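Long-range contact in CobC (Shigella flexneri 2a, PDB 6NRU), which probably removes the 5'-phosphate from alpha-ribazole phosphate and adenosylcobalamin phosphate, as a histidine phosphatase of vitamin B12 assembly: residues S151-L156 with S170-R175. Sequence-based numbering, arbitrary orientation.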
loop_
_atom_site.group_PDB
_atom_site.type_symbol
_atom_site.label_atom_id
_atom_site.label_comp_id
_atom_site.label_asym_id
_atom_site.label_seq_id
_atom_site.Cartn_x
_atom_site.Cartn_y
_atom_site.Cartn_z
ATOM N N SER A 151 -1.809 -3.088 -1.846
ATOM C CA SER A 151 -1.075 -1.878 -2.189
ATOM C C SER A 151 0.275 -1.824 -1.483
ATOM O O SER A 151 0.928 -2.858 -1.295
ATOM C CB SER A 151 -1.904 -0.638 -1.846
ATOM O OG SER A 151 -1.356 0.524 -2.444
ATOM N N HIS A 152 0.691 -0.625 -1.081
ATOM C CA HIS A 152 2.029 -0.377 -0.568
ATOM C C HIS A 152 1.952 0.305 0.789
ATOM O O HIS A 152 0.885 0.730 1.243
ATOM C CB HIS A 152 2.839 0.477 -1.551
ATOM C CG HIS A 152 2.800 -0.033 -2.956
ATOM N ND1 HIS A 152 3.762 -0.878 -3.465
ATOM C CD2 HIS A 152 1.908 0.167 -3.954
ATOM C CE1 HIS A 152 3.468 -1.171 -4.720
ATOM N NE2 HIS A 152 2.347 -0.549 -5.041
ATOM N N GLN A 153 3.116 0.413 1.430
ATOM C CA GLN A 153 3.181 0.928 2.795
ATOM C C GLN A 153 2.717 2.380 2.866
ATOM O O GLN A 153 1.919 2.746 3.736
ATOM C CB GLN A 153 4.607 0.785 3.329
ATOM C CG GLN A 153 4.697 0.587 4.828
ATOM C CD GLN A 153 4.274 1.820 5.593
ATOM O OE1 GLN A 153 3.520 1.735 6.562
ATOM N NE2 GLN A 153 4.753 2.982 5.154
ATOM N N GLY A 154 3.212 3.223 1.959
ATOM C CA GLY A 154 2.839 4.627 1.992
ATOM C C GLY A 154 1.376 4.859 1.667
ATOM O O GLY A 154 0.729 5.723 2.263
ATOM N N VAL A 155 0.833 4.089 0.723
ATOM C CA VAL A 155 -0.568 4.249 0.338
ATOM C C VAL A 155 -1.485 3.813 1.470
ATOM O O VAL A 155 -2.409 4.539 1.859
ATOM C CB VAL A 155 -0.865 3.456 -0.947
ATOM C CG1 VAL A 155 -2.355 3.471 -1.243
ATOM C CG2 VAL A 155 -0.074 4.013 -2.117
ATOM N N LEU A 156 -1.250 2.617 2.011
ATOM C CA LEU A 156 -2.177 2.054 2.986
ATOM C C LEU A 156 -2.102 2.790 4.317
ATOM O O LEU A 156 -3.131 3.015 4.964
ATOM C CB LEU A 156 -1.895 0.564 3.169
ATOM C CG LEU A 156 -2.106 -0.299 1.921
ATOM C CD1 LEU A 156 -1.672 -1.730 2.174
ATOM C CD2 LEU A 156 -3.556 -0.251 1.490
ATOM N N SER A 170 0.370 12.489 9.726
ATOM C CA SER A 170 0.253 11.461 10.751
ATOM C C SER A 170 0.040 10.063 10.179
ATOM O O SER A 170 -0.441 9.181 10.899
ATOM C CB SER A 170 -0.883 11.811 11.713
ATOM O OG SER A 170 -2.106 11.939 11.016
HETATM N N MSE A 171 0.383 9.838 8.915
HETATM C CA MSE A 171 0.310 8.508 8.326
HETATM C C MSE A 171 1.307 7.574 8.990
HETATM O O MSE A 171 1.158 6.356 8.940
HETATM C CB MSE A 171 0.585 8.566 6.826
HETATM C CG MSE A 171 1.919 9.199 6.486
HETATM SE SE MSE A 171 2.264 9.228 4.574
HETATM C CE MSE A 171 2.953 7.418 4.332
ATOM N N TRP A 172 2.327 8.157 9.614
ATOM C CA TRP A 172 3.421 7.392 10.193
ATOM C C TRP A 172 3.103 6.838 11.573
ATOM O O TRP A 172 3.967 6.185 12.171
ATOM C CB TRP A 172 4.679 8.258 10.253
ATOM C CG TRP A 172 5.070 8.763 8.908
ATOM C CD1 TRP A 172 4.935 10.036 8.440
ATOM C CD2 TRP A 172 5.644 8.000 7.839
ATOM N NE1 TRP A 172 5.399 10.117 7.149
ATOM C CE2 TRP A 172 5.839 8.879 6.757
ATOM C CE3 TRP A 172 6.015 6.660 7.695
ATOM C CZ2 TRP A 172 6.390 8.463 5.548
ATOM C CZ3 TRP A 172 6.560 6.249 6.494
ATOM C CH2 TRP A 172 6.742 7.146 5.437
ATOM N N HIS A 173 1.900 7.080 12.093
ATOM C CA HIS A 173 1.455 6.409 13.306
ATOM C C HIS A 173 0.949 4.997 13.037
ATOM O O HIS A 173 0.700 4.254 13.993
ATOM C CB HIS A 173 0.353 7.219 13.994
ATOM C CG HIS A 173 0.823 8.512 14.586
ATOM N ND1 HIS A 173 1.792 8.577 15.564
ATOM C CD2 HIS A 173 0.441 9.790 14.352
ATOM C CE1 HIS A 173 1.994 9.838 15.900
ATOM N NE2 HIS A 173 1.186 10.596 15.179
ATOM N N PHE A 174 0.797 4.611 11.763
ATOM C CA PHE A 174 0.241 3.314 11.365
ATOM C C PHE A 174 1.160 2.687 10.322
ATOM O O PHE A 174 0.867 2.723 9.126
ATOM C CB PHE A 174 -1.182 3.462 10.819
ATOM C CG PHE A 174 -2.019 4.453 11.561
ATOM C CD1 PHE A 174 -2.765 4.061 12.660
ATOM C CD2 PHE A 174 -2.069 5.778 11.158
ATOM C CE1 PHE A 174 -3.540 4.972 13.347
ATOM C CE2 PHE A 174 -2.840 6.695 11.842
ATOM C CZ PHE A 174 -3.578 6.292 12.936
ATOM N N ARG A 175 2.263 2.099 10.773
ATOM C CA ARG A 175 3.112 1.348 9.860
ATOM C C ARG A 175 2.424 0.047 9.466
ATOM O O ARG A 175 1.985 -0.723 10.326
ATOM C CB ARG A 175 4.468 1.066 10.503
ATOM C CG ARG A 175 5.517 2.127 10.214
ATOM C CD ARG A 175 6.880 1.503 9.950
ATOM N NE ARG A 175 7.671 1.359 11.172
ATOM C CZ ARG A 175 8.002 0.193 11.719
ATOM N NH1 ARG A 175 7.615 -0.944 11.155
ATOM N NH2 ARG A 175 8.727 0.164 12.830
#
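Selenomethionine Met171 meets the first turn of helix 153-163 at Gly154, its CE 3.5 Å from Gly154 O and 3.6 Å from Gly154 CA. The side chain sets out toward the helix, and a bend at the last torsion (chi3 -83°) lays the methyl against the glycine backbone; Ser157, Leu158 and Phe124 also touch this buried side chain. The next residue, Trp172, approaches with the six-membered part of its indole, CZ3 standing 4.0 Å from Gln153 NE2. Amide and ring planes are 25° apart, but NE2 lies obliquely to the indole, and no hydrogen bond joins the two. Met171 CG lies over one face of the same indole, 3.6 Å above its plane and toward the rim, and Trp113 makes an edge-to-face contact with it.

The chain here belongs to the loop that leads from helix 153-163 to strand 181-187 in a branch 1 histidine phosphatase. The helix starts directly after strand 146-151, with His152 at its N-cap, and the side chain of Gln153 comes within about 6 Å of that of His11, the likely phosphohistidine.

Beyond the 3-10 turn 171-173, Phe174 packs its ring on Ile160 and Ala161 of the same helix; its carbonyl O lies 3.8 Å from Gln153 OE1, two acceptors that cannot bond to each other. At Arg175 the backbone itself is touched: Gln153 OE1 sits 3.3 Å from Arg175 CA. Bent at chi2 (-68°), the glutamine delivers this oxygen to the loop, where it accepts a hydrogen bond from Val176 N.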